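Local coordinates for cytochrome B5 (PDB 6NZX), which binds a haem group through a cytochrome b5-like domain and probably carries electrons, at residues 22-27 / 50-55; 30-35 / 68-73. One frame throughout, in Å; residues are numbered along the deposited sequence.

Interaction 1: residues 22-27 / 50-55. With HEM (protoporphyrin IX containing Fe), chain B.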
ATOM      1  N   TYR A  22       1.325  -1.515   3.947  1.00 17.37           N
ATOM      2  CA  TYR A  22      -0.012  -1.540   3.346  1.00 18.56           C
ATOM      3  C   TYR A  22      -0.079  -0.395   2.338  1.00 18.93           C
ATOM      4  O   TYR A  22       0.519   0.647   2.556  1.00 18.64           O
ATOM      5  CB  TYR A  22      -1.111  -1.263   4.372  1.00 19.11           C
ATOM      6  CG  TYR A  22      -1.462  -2.357   5.349  1.00 18.54           C
ATOM      7  CD1 TYR A  22      -0.781  -3.555   5.399  1.00 18.77           C
ATOM      8  CD2 TYR A  22      -2.465  -2.141   6.280  1.00 17.91           C
ATOM      9  CE1 TYR A  22      -1.119  -4.532   6.322  1.00 19.33           C
ATOM     10  CE2 TYR A  22      -2.828  -3.113   7.200  1.00 18.99           C
ATOM     11  CZ  TYR A  22      -2.131  -4.305   7.233  1.00 18.35           C
ATOM     12  OH  TYR A  22      -2.466  -5.258   8.132  1.00 19.17           O
ATOM     13  N   VAL A  23      -0.818  -0.588   1.253  1.00 19.90           N
ATOM     14  CA  VAL A  23      -1.025   0.475   0.284  1.00 19.15           C
ATOM     15  C   VAL A  23      -2.508   0.485  -0.053  1.00 18.51           C
ATOM     16  O   VAL A  23      -3.090  -0.572  -0.153  1.00 18.51           O
ATOM     17  CB  VAL A  23      -0.169   0.286  -0.985  1.00 19.98           C
ATOM     18  CG1 VAL A  23       1.307   0.433  -0.682  1.00 20.92           C
ATOM     19  CG2 VAL A  23      -0.438  -1.058  -1.661  1.00 21.84           C
ATOM     20  N   ALA A  24      -3.090   1.675  -0.239  1.00 17.98           N
ATOM     21  CA  ALA A  24      -4.497   1.750  -0.631  1.00 18.36           C
ATOM     22  C   ALA A  24      -4.583   2.050  -2.133  1.00 18.09           C
ATOM     23  O   ALA A  24      -3.701   2.701  -2.723  1.00 15.86           O
ATOM     24  CB  ALA A  24      -5.251   2.748   0.207  1.00 18.41           C
ATOM     25  N   TYR A  25      -5.614   1.478  -2.760  1.00 18.69           N
ATOM     26  CA  TYR A  25      -5.899   1.723  -4.161  1.00 20.36           C
ATOM     27  C   TYR A  25      -7.409   1.631  -4.375  1.00 20.57           C
ATOM     28  O   TYR A  25      -7.978   0.581  -4.142  1.00 17.07           O
ATOM     29  CB  TYR A  25      -5.164   0.741  -5.081  1.00 22.76           C
ATOM     30  CG  TYR A  25      -5.449   1.009  -6.538  1.00 25.59           C
ATOM     31  CD1 TYR A  25      -6.285   0.189  -7.277  1.00 28.45           C
ATOM     32  CD2 TYR A  25      -4.962   2.152  -7.147  1.00 27.73           C
ATOM     33  CE1 TYR A  25      -6.591   0.476  -8.600  1.00 30.75           C
ATOM     34  CE2 TYR A  25      -5.269   2.465  -8.461  1.00 29.31           C
ATOM     35  CZ  TYR A  25      -6.084   1.622  -9.191  1.00 30.53           C
ATOM     36  OH  TYR A  25      -6.365   1.916 -10.493  1.00 36.52           O
ATOM     37  N   ASN A  26      -8.026   2.748  -4.794  1.00 23.36           N
ATOM     38  CA  ASN A  26      -9.451   2.782  -5.174  1.00 25.82           C
ATOM     39  C   ASN A  26     -10.325   2.277  -4.023  1.00 24.56           C
ATOM     40  O   ASN A  26     -11.256   1.504  -4.274  1.00 22.68           O
ATOM     41  CB  ASN A  26      -9.740   1.917  -6.412  1.00 27.20           C
ATOM     42  CG  ASN A  26      -9.485   2.644  -7.707  1.00 33.06           C
ATOM     43  OD1 ASN A  26      -9.117   3.821  -7.703  1.00 39.75           O
ATOM     44  ND2 ASN A  26      -9.651   1.947  -8.820  1.00 34.35           N
ATOM     45  N   GLY A  27      -9.971   2.657  -2.781  1.00 21.82           N
ATOM     46  CA  GLY A  27     -10.787   2.418  -1.600  1.00 20.67           C
ATOM     47  C   GLY A  27     -10.454   1.140  -0.838  1.00 20.39           C
ATOM     48  O   GLY A  27     -11.016   0.924   0.227  1.00 21.01           O
ATOM     49  N   GLY A  50       1.793   2.946   3.129  1.00 20.16           N
ATOM     50  CA  GLY A  50       0.991   3.579   4.137  1.00 20.49           C
ATOM     51  C   GLY A  50       0.187   4.735   3.591  1.00 19.11           C
ATOM     52  O   GLY A  50      -0.260   5.577   4.356  1.00 20.01           O
ATOM     53  N   GLN A  51      -0.013   4.766   2.264  1.00 20.11           N
ATOM     54  CA  GLN A  51      -0.708   5.850   1.613  1.00 20.23           C
ATOM     55  C   GLN A  51      -1.712   5.309   0.594  1.00 18.90           C
ATOM     56  O   GLN A  51      -1.611   4.188   0.092  1.00 18.35           O
ATOM     57  CB  GLN A  51       0.270   6.800   0.918  1.00 22.72           C
ATOM     58  CG  GLN A  51       1.124   7.606   1.887  1.00 23.13           C
ATOM     59  CD  GLN A  51       2.150   8.441   1.165  1.00 24.04           C
ATOM     60  OE1 GLN A  51       2.411   8.252  -0.020  1.00 23.87           O
ATOM     61  NE2 GLN A  51       2.755   9.365   1.894  1.00 27.10           N
ATOM     62  N   ASP A  52      -2.692   6.156   0.285  1.00 19.60           N
ATOM     63  CA  ASP A  52      -3.527   5.971  -0.865  1.00 20.67           C
ATOM     64  C   ASP A  52      -2.772   6.473  -2.108  1.00 22.61           C
ATOM     65  O   ASP A  52      -2.525   7.667  -2.260  1.00 22.76           O
ATOM     66  CB  ASP A  52      -4.855   6.686  -0.672  1.00 22.02           C
ATOM     67  CG  ASP A  52      -5.764   6.608  -1.882  1.00 21.22           C
ATOM     68  OD1 ASP A  52      -6.697   7.379  -1.930  1.00 23.94           O
ATOM     69  OD2 ASP A  52      -5.497   5.804  -2.763  1.00 20.96           O
ATOM     70  N   LEU A  53      -2.431   5.541  -2.993  1.00 22.08           N
ATOM     71  CA  LEU A  53      -1.619   5.818  -4.138  1.00 23.91           C
ATOM     72  C   LEU A  53      -2.435   5.651  -5.427  1.00 24.97           C
ATOM     73  O   LEU A  53      -1.877   5.350  -6.513  1.00 26.81           O
ATOM     74  CB  LEU A  53      -0.413   4.874  -4.075  1.00 25.11           C
ATOM     75  CG  LEU A  53       0.500   5.032  -2.853  1.00 24.43           C
ATOM     76  CD1 LEU A  53       1.690   4.097  -2.957  1.00 25.85           C
ATOM     77  CD2 LEU A  53       0.978   6.463  -2.702  1.00 24.82           C
ATOM     78  N   THR A  54      -3.754   5.869  -5.325  1.00 24.61           N
ATOM     79  CA  THR A  54      -4.658   5.710  -6.443  1.00 26.28           C
ATOM     80  C   THR A  54      -4.163   6.562  -7.627  1.00 28.28           C
ATOM     81  O   THR A  54      -3.966   6.043  -8.719  1.00 28.29           O
ATOM     82  CB  THR A  54      -6.099   6.073  -6.051  1.00 27.82           C
ATOM     83  OG1 THR A  54      -6.540   5.232  -4.990  1.00 24.32           O
ATOM     84  CG2 THR A  54      -7.073   5.949  -7.198  1.00 28.34           C
ATOM     85  N   GLU A  55      -3.923   7.849  -7.383  1.00 30.10           N
ATOM     86  CA  GLU A  55      -3.478   8.774  -8.412  1.00 36.97           C
ATOM     87  C   GLU A  55      -2.089   8.394  -8.928  1.00 34.83           C
ATOM     88  O   GLU A  55      -1.851   8.516 -10.117  1.00 42.74           O
ATOM     89  CB  GLU A  55      -3.435  10.214  -7.901  1.00 43.04           C
ATOM     90  CG  GLU A  55      -4.734  10.967  -8.120  1.00 48.73           C
ATOM     91  CD  GLU A  55      -4.557  12.409  -8.566  1.00 51.89           C
ATOM     92  OE1 GLU A  55      -4.099  12.633  -9.718  1.00 51.91           O
ATOM     93  OE2 GLU A  55      -4.859  13.308  -7.750  1.00 63.04           O
TER
HETATM   94  CHA HEM B 101       5.639  -3.826  -9.006  1.00 29.58           C
HETATM   95  CHB HEM B 101       7.724   0.445 -10.352  1.00 29.56           C
HETATM   96  CHC HEM B 101       3.968   2.841  -8.322  1.00 28.61           C
HETATM   97  CHD HEM B 101       2.135  -1.382  -6.734  1.00 27.26           C
HETATM   98  C1A HEM B 101       6.526  -2.838  -9.612  1.00 31.66           C
HETATM   99  C2A HEM B 101       7.714  -3.288 -10.355  1.00 35.27           C
HETATM  100  C3A HEM B 101       8.315  -1.987 -10.748  1.00 32.96           C
HETATM  101  C4A HEM B 101       7.457  -1.012 -10.219  1.00 28.50           C
HETATM  102  CMA HEM B 101       9.587  -1.819 -11.546  1.00 32.28           C
HETATM  103  CAA HEM B 101       8.135  -4.721 -10.634  1.00 40.54           C
HETATM  104  CBA HEM B 101       7.304  -5.311 -11.799  1.00 48.27           C
HETATM  105  CGA HEM B 101       6.655  -6.670 -11.499  1.00 57.24           C
HETATM  106  O1A HEM B 101       5.538  -6.926 -12.013  1.00 59.59           O
HETATM  107  O2A HEM B 101       7.234  -7.514 -10.765  1.00 63.08           O
HETATM  108  C1B HEM B 101       6.890   1.559  -9.868  1.00 27.84           C
HETATM  109  C2B HEM B 101       7.199   2.903 -10.109  1.00 29.05           C
HETATM  110  C3B HEM B 101       6.069   3.653  -9.516  1.00 28.89           C
HETATM  111  C4B HEM B 101       5.230   2.560  -9.013  1.00 28.67           C
HETATM  112  CMB HEM B 101       8.395   3.514 -10.800  1.00 28.65           C
HETATM  113  CAB HEM B 101       5.782   5.142  -9.331  1.00 31.33           C
HETATM  114  CBB HEM B 101       5.426   5.870 -10.619  1.00 30.11           C
HETATM  115  C1C HEM B 101       3.060   1.884  -7.714  1.00 26.37           C
HETATM  116  C2C HEM B 101       1.940   2.331  -7.041  1.00 26.45           C
HETATM  117  C3C HEM B 101       1.371   1.073  -6.508  1.00 27.17           C
HETATM  118  C4C HEM B 101       2.292   0.044  -7.007  1.00 25.64           C
HETATM  119  CMC HEM B 101       1.529   3.767  -6.924  1.00 27.19           C
HETATM  120  CAC HEM B 101       0.124   0.781  -5.742  1.00 27.12           C
HETATM  121  CBC HEM B 101      -0.838   1.664  -5.573  1.00 27.81           C
HETATM  122  C1D HEM B 101       2.974  -2.482  -7.213  1.00 27.93           C
HETATM  123  C2D HEM B 101       2.681  -3.805  -6.899  1.00 29.60           C
HETATM  124  C3D HEM B 101       3.718  -4.565  -7.591  1.00 28.78           C
HETATM  125  C4D HEM B 101       4.468  -3.546  -8.189  1.00 29.13           C
HETATM  126  CMD HEM B 101       1.541  -4.343  -6.079  1.00 30.77           C
HETATM  127  CAD HEM B 101       3.921  -6.076  -7.616  1.00 28.96           C
HETATM  128  CBD HEM B 101       4.814  -6.437  -6.421  1.00 28.50           C
HETATM  129  CGD HEM B 101       5.204  -7.897  -6.384  1.00 26.97           C
HETATM  130  O1D HEM B 101       5.947  -8.305  -5.465  1.00 24.73           O
HETATM  131  O2D HEM B 101       4.781  -8.674  -7.266  1.00 28.52           O
HETATM  132  NA  HEM B 101       6.407  -1.508  -9.520  1.00 29.17           N
HETATM  133  NB  HEM B 101       5.719   1.339  -9.228  1.00 28.34           N
HETATM  134  NC  HEM B 101       3.304   0.580  -7.704  1.00 26.95           N
HETATM  135  ND  HEM B 101       4.046  -2.289  -7.986  1.00 27.62           N
HETATM  136 FE   HEM B 101       4.853  -0.460  -8.620  0.84 24.51          FE

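Interaction 2: residues 30-35 / 68-73. With HEM (protoporphyrin IX containing Fe), chain B.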
ATOM      1  N   TYR A  30      -4.341  -3.055   0.688  1.00 16.87           N
ATOM      2  CA  TYR A  30      -3.618  -4.245   0.322  1.00 17.64           C
ATOM      3  C   TYR A  30      -2.407  -4.364   1.246  1.00 17.91           C
ATOM      4  O   TYR A  30      -1.744  -3.382   1.483  1.00 17.51           O
ATOM      5  CB  TYR A  30      -3.164  -4.173  -1.144  1.00 17.99           C
ATOM      6  CG  TYR A  30      -4.292  -4.117  -2.139  1.00 17.77           C
ATOM      7  CD1 TYR A  30      -4.792  -5.268  -2.724  1.00 18.27           C
ATOM      8  CD2 TYR A  30      -4.902  -2.916  -2.451  1.00 19.18           C
ATOM      9  CE1 TYR A  30      -5.853  -5.226  -3.617  1.00 18.03           C
ATOM     10  CE2 TYR A  30      -5.948  -2.852  -3.358  1.00 18.32           C
ATOM     11  CZ  TYR A  30      -6.440  -4.019  -3.924  1.00 17.45           C
ATOM     12  OH  TYR A  30      -7.457  -3.957  -4.828  1.00 18.44           O
ATOM     13  N   ASP A  31      -2.145  -5.577   1.738  1.00 18.26           N
ATOM     14  CA  ASP A  31      -0.955  -5.876   2.489  1.00 19.06           C
ATOM     15  C   ASP A  31       0.148  -6.306   1.511  1.00 18.03           C
ATOM     16  O   ASP A  31       0.135  -7.428   1.005  1.00 17.67           O
ATOM     17  CB  ASP A  31      -1.227  -6.944   3.558  1.00 21.06           C
ATOM     18  CG  ASP A  31       0.004  -7.303   4.383  1.00 21.36           C
ATOM     19  OD1 ASP A  31       1.050  -6.638   4.186  1.00 20.34           O
ATOM     20  OD2 ASP A  31      -0.108  -8.208   5.258  1.00 22.39           O
ATOM     21  N   VAL A  32       1.125  -5.420   1.305  1.00 20.05           N
ATOM     22  CA  VAL A  32       2.227  -5.662   0.394  1.00 21.88           C
ATOM     23  C   VAL A  32       3.517  -5.977   1.179  1.00 23.44           C
ATOM     24  O   VAL A  32       4.621  -5.952   0.619  1.00 21.88           O
ATOM     25  CB  VAL A  32       2.407  -4.490  -0.591  1.00 22.48           C
ATOM     26  CG1 VAL A  32       1.265  -4.437  -1.596  1.00 22.09           C
ATOM     27  CG2 VAL A  32       2.573  -3.142   0.097  1.00 20.44           C
ATOM     28  N   THR A  33       3.377  -6.289   2.471  1.00 24.87           N
ATOM     29  CA  THR A  33       4.491  -6.792   3.268  1.00 28.85           C
ATOM     30  C   THR A  33       4.968  -8.097   2.618  1.00 33.97           C
ATOM     31  O   THR A  33       4.165  -8.921   2.179  1.00 37.57           O
ATOM     32  CB  THR A  33       4.109  -6.989   4.744  1.00 29.07           C
ATOM     33  OG1 THR A  33       3.423  -5.830   5.233  1.00 27.23           O
ATOM     34  CG2 THR A  33       5.321  -7.256   5.614  1.00 27.67           C
ATOM     35  N   GLY A  34       6.283  -8.253   2.486  1.00 37.64           N
ATOM     36  CA  GLY A  34       6.816  -9.475   1.879  1.00 38.68           C
ATOM     37  C   GLY A  34       7.180  -9.291   0.415  1.00 37.22           C
ATOM     38  O   GLY A  34       8.059  -9.982  -0.056  1.00 41.03           O
ATOM     39  N   SER A  35       6.487  -8.388  -0.298  1.00 34.71           N
ATOM     40  CA  SER A  35       6.940  -7.881  -1.594  1.00 32.54           C
ATOM     41  C   SER A  35       8.260  -7.122  -1.402  1.00 33.54           C
ATOM     42  O   SER A  35       8.288  -6.066  -0.761  1.00 30.21           O
ATOM     43  CB  SER A  35       5.907  -6.988  -2.234  1.00 33.41           C
ATOM     44  OG  SER A  35       6.411  -6.355  -3.403  1.00 30.71           O
ATOM     45  N   GLU A  68      -3.294  -7.581  -7.099  1.00 24.81           N
ATOM     46  CA  GLU A  68      -4.203  -8.722  -6.942  1.00 27.83           C
ATOM     47  C   GLU A  68      -3.533  -9.904  -6.240  1.00 27.63           C
ATOM     48  O   GLU A  68      -4.215 -10.721  -5.617  1.00 30.04           O
ATOM     49  CB  GLU A  68      -4.708  -9.218  -8.296  1.00 31.55           C
ATOM     50  CG  GLU A  68      -5.868 -10.185  -8.162  1.00 34.90           C
ATOM     51  CD  GLU A  68      -6.438 -10.650  -9.489  1.00 37.47           C
ATOM     52  OE1 GLU A  68      -5.638 -10.995 -10.384  1.00 37.16           O
ATOM     53  OE2 GLU A  68      -7.671 -10.649  -9.619  1.00 41.71           O
ATOM     54  N   LYS A  69      -2.210 -10.004  -6.332  1.00 25.40           N
ATOM     55  CA  LYS A  69      -1.478 -11.081  -5.692  1.00 27.26           C
ATOM     56  C   LYS A  69      -1.464 -10.913  -4.158  1.00 24.61           C
ATOM     57  O   LYS A  69      -1.121 -11.866  -3.450  1.00 25.59           O
ATOM     58  CB  LYS A  69      -0.048 -11.144  -6.242  1.00 30.38           C
ATOM     59  CG  LYS A  69       0.057 -11.230  -7.760  1.00 32.09           C
ATOM     60  CD  LYS A  69       1.443 -11.466  -8.307  1.00 34.28           C
ATOM     61  CE  LYS A  69       2.551 -10.881  -7.455  1.00 35.21           C
ATOM     62  NZ  LYS A  69       3.869 -11.038  -8.121  1.00 37.85           N
ATOM     63  N   PHE A  70      -1.845  -9.733  -3.647  1.00 22.02           N
ATOM     64  CA  PHE A  70      -1.705  -9.386  -2.225  1.00 20.97           C
ATOM     65  C   PHE A  70      -3.059  -9.397  -1.504  1.00 20.50           C
ATOM     66  O   PHE A  70      -4.094  -9.036  -2.072  1.00 17.92           O
ATOM     67  CB  PHE A  70      -0.975  -8.043  -2.137  1.00 22.36           C
ATOM     68  CG  PHE A  70       0.418  -8.150  -2.711  1.00 22.67           C
ATOM     69  CD1 PHE A  70       1.422  -8.773  -1.989  1.00 23.81           C
ATOM     70  CD2 PHE A  70       0.692  -7.726  -3.996  1.00 23.46           C
ATOM     71  CE1 PHE A  70       2.686  -8.945  -2.520  1.00 24.04           C
ATOM     72  CE2 PHE A  70       1.963  -7.888  -4.530  1.00 24.45           C
ATOM     73  CZ  PHE A  70       2.948  -8.507  -3.797  1.00 25.33           C
ATOM     74  N   PRO A  71      -3.100  -9.774  -0.206  1.00 19.99           N
ATOM     75  CA  PRO A  71      -4.357  -9.759   0.551  1.00 21.41           C
ATOM     76  C   PRO A  71      -4.948  -8.341   0.660  1.00 20.29           C
ATOM     77  O   PRO A  71      -4.212  -7.386   0.814  1.00 17.42           O
ATOM     78  CB  PRO A  71      -4.016 -10.294   1.944  1.00 20.50           C
ATOM     79  CG  PRO A  71      -2.546 -10.674   1.911  1.00 21.26           C
ATOM     80  CD  PRO A  71      -1.963 -10.254   0.579  1.00 21.07           C
ATOM     81  N   VAL A  72      -6.266  -8.238   0.510  1.00 22.77           N
ATOM     82  CA  VAL A  72      -7.013  -7.043   0.881  1.00 23.90           C
ATOM     83  C   VAL A  72      -7.330  -7.178   2.375  1.00 24.43           C
ATOM     84  O   VAL A  72      -7.960  -8.162   2.794  1.00 27.05           O
ATOM     85  CB  VAL A  72      -8.294  -6.889   0.040  1.00 25.85           C
ATOM     86  CG1 VAL A  72      -9.116  -5.670   0.454  1.00 25.81           C
ATOM     87  CG2 VAL A  72      -7.983  -6.845  -1.446  1.00 25.43           C
ATOM     88  N   VAL A  73      -6.883  -6.205   3.167  1.00 20.80           N
ATOM     89  CA  VAL A  73      -7.028  -6.266   4.607  1.00 21.76           C
ATOM     90  C   VAL A  73      -8.133  -5.291   5.056  1.00 20.28           C
ATOM     91  O   VAL A  73      -8.600  -5.341   6.170  1.00 18.69           O
ATOM     92  CB  VAL A  73      -5.679  -6.018   5.314  1.00 22.04           C
ATOM     93  CG1 VAL A  73      -4.697  -7.144   5.037  1.00 23.09           C
ATOM     94  CG2 VAL A  73      -5.056  -4.683   4.936  1.00 22.14           C
TER
HETATM   95  CHA HEM B 101       5.639  -3.826  -9.006  1.00 29.58           C
HETATM   96  CHB HEM B 101       7.724   0.445 -10.352  1.00 29.56           C
HETATM   97  CHC HEM B 101       3.968   2.841  -8.322  1.00 28.61           C
HETATM   98  CHD HEM B 101       2.135  -1.382  -6.734  1.00 27.26           C
HETATM   99  C1A HEM B 101       6.526  -2.838  -9.612  1.00 31.66           C
HETATM  100  C2A HEM B 101       7.714  -3.288 -10.355  1.00 35.27           C
HETATM  101  C3A HEM B 101       8.315  -1.987 -10.748  1.00 32.96           C
HETATM  102  C4A HEM B 101       7.457  -1.012 -10.219  1.00 28.50           C
HETATM  103  CMA HEM B 101       9.587  -1.819 -11.546  1.00 32.28           C
HETATM  104  CAA HEM B 101       8.135  -4.721 -10.634  1.00 40.54           C
HETATM  105  CBA HEM B 101       7.304  -5.311 -11.799  1.00 48.27           C
HETATM  106  CGA HEM B 101       6.655  -6.670 -11.499  1.00 57.24           C
HETATM  107  O1A HEM B 101       5.538  -6.926 -12.013  1.00 59.59           O
HETATM  108  O2A HEM B 101       7.234  -7.514 -10.765  1.00 63.08           O
HETATM  109  C1B HEM B 101       6.890   1.559  -9.868  1.00 27.84           C
HETATM  110  C2B HEM B 101       7.199   2.903 -10.109  1.00 29.05           C
HETATM  111  C3B HEM B 101       6.069   3.653  -9.516  1.00 28.89           C
HETATM  112  C4B HEM B 101       5.230   2.560  -9.013  1.00 28.67           C
HETATM  113  CMB HEM B 101       8.395   3.514 -10.800  1.00 28.65           C
HETATM  114  CAB HEM B 101       5.782   5.142  -9.331  1.00 31.33           C
HETATM  115  CBB HEM B 101       5.426   5.870 -10.619  1.00 30.11           C
HETATM  116  C1C HEM B 101       3.060   1.884  -7.714  1.00 26.37           C
HETATM  117  C2C HEM B 101       1.940   2.331  -7.041  1.00 26.45           C
HETATM  118  C3C HEM B 101       1.371   1.073  -6.508  1.00 27.17           C
HETATM  119  C4C HEM B 101       2.292   0.044  -7.007  1.00 25.64           C
HETATM  120  CMC HEM B 101       1.529   3.767  -6.924  1.00 27.19           C
HETATM  121  CAC HEM B 101       0.124   0.781  -5.742  1.00 27.12           C
HETATM  122  CBC HEM B 101      -0.838   1.664  -5.573  1.00 27.81           C
HETATM  123  C1D HEM B 101       2.974  -2.482  -7.213  1.00 27.93           C
HETATM  124  C2D HEM B 101       2.681  -3.805  -6.899  1.00 29.60           C
HETATM  125  C3D HEM B 101       3.718  -4.565  -7.591  1.00 28.78           C
HETATM  126  C4D HEM B 101       4.468  -3.546  -8.189  1.00 29.13           C
HETATM  127  CMD HEM B 101       1.541  -4.343  -6.079  1.00 30.77           C
HETATM  128  CAD HEM B 101       3.921  -6.076  -7.616  1.00 28.96           C
HETATM  129  CBD HEM B 101       4.814  -6.437  -6.421  1.00 28.50           C
HETATM  130  CGD HEM B 101       5.204  -7.897  -6.384  1.00 26.97           C
HETATM  131  O1D HEM B 101       5.947  -8.305  -5.465  1.00 24.73           O
HETATM  132  O2D HEM B 101       4.781  -8.674  -7.266  1.00 28.52           O
HETATM  133  NA  HEM B 101       6.407  -1.508  -9.520  1.00 29.17           N
HETATM  134  NB  HEM B 101       5.719   1.339  -9.228  1.00 28.34           N
HETATM  135  NC  HEM B 101       3.304   0.580  -7.704  1.00 26.95           N
HETATM  136  ND  HEM B 101       4.046  -2.289  -7.986  1.00 27.62           N
HETATM  137 FE   HEM B 101       4.853  -0.460  -8.620  0.84 24.51          FE

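Interaction 1: residues 22-27 / 50-55
T54 reaches across to the end of strand 22-25 with its hydroxyl: N26 N gives OG1 an almost straight hydrogen bond (2.9 Å, 178° at the hydrogen). OG1 lies beside T54's own backbone N (chi1 -60°), which leaves CG2 anti to that N and in a tight approach to the amide oxygen of N26, with CG2 3.0 Å from OD1. D52 fixes this hydroxyl from within its own segment. T54 OG1 donates to the syn lone pair of D52 OD2, and T54 N, which meets OD2 from above the carboxylate plane, closes an Asx turn. The Y25 ring crosses the T54 side chain at about a right angle, CD2 3.6 Å from T54 CA, while N26 CG lies over one ring face, toward the rim. Upstream the backbones run roughly alongside each other, with a single bridge between A24 and D52: A24 N binds Q51 O, L53 N binds A24 O, and G50 N binds Y22 O at 2.7 Å. V23 CG1 meets L53 CD1, and W38 touches both side chains. L53 CB rests 3.6 Å from the haem vinyl carbon CBC. A loop thus runs along the edge strand of the mixed sheet and delivers one leucine to the haem pocket of the cytochrome b5 fold.

Interaction 2: residues 30-35 / 68-73
Strands 28-31 and 72-76 run antiparallel here, with Y30 and V72 a non-hydrogen-bonded pair and D31 N bound to P71 O (2.9 Å) just beyond it. They are the inner strands of the mixed sheet of the cytochrome b5 fold; 30-35 runs on from the pairing to the haem pocket, and 68-73 comes from it. Y30 and V72 lie side by side and point the same way, ring atom CE1 3.4 Å from V72 CG2, while F70 O sits at the ring edge in its plane. From the other side of the sheet D31 CB packs on V73 CG1. D31 OD1 takes T33 N in an Asx turn and T33 OG1 on its syn lone pair; CG, beside the carbonyl carbon (chi1 180°), carries the carboxylate forward along its own chain to meet them. A type II turn from V32 to S35 follows, G34 within it. The F70 ring packs between this turn and a haem propionate. V32 CG1 stands over one face of the ring, 4.3 Å from the centroid in a CH-pi contact, S35 CB touches CZ, and the ring edge faces the propionate carbon CGD in plane. Two side chains hold that propionate, one on each oxygen: S35 OG donates to O1D (2.9 Å), and K69, its chain bent at chi3 (-31°), brings NZ to 2.7 Å from O2D.

How the interactions relate
Both contacts involve the same mixed sheet and are partly buried: interaction 1 flanks its outermost strand 22-25, interaction 2 joins the inner strands 28-31 and 72-76. Strands 22-25 and 28-31, consecutive in the chain, connect them directly, V23 O lying 2.9 Å from Y30 N in a probable hydrogen bond, and the Y22 ring packs on both D31 and V73. Interaction 1 depends mostly on backbone hydrogen bonds to an irregular loop, whereas 30-35 / 68-73 has a single cross-segment hydrogen bond and more side-chain packing. Each reaches the haem differently: 22-27 / 50-55 offers an apolar leucine near a vinyl group, interaction 2 polar and charged donors at a propionate.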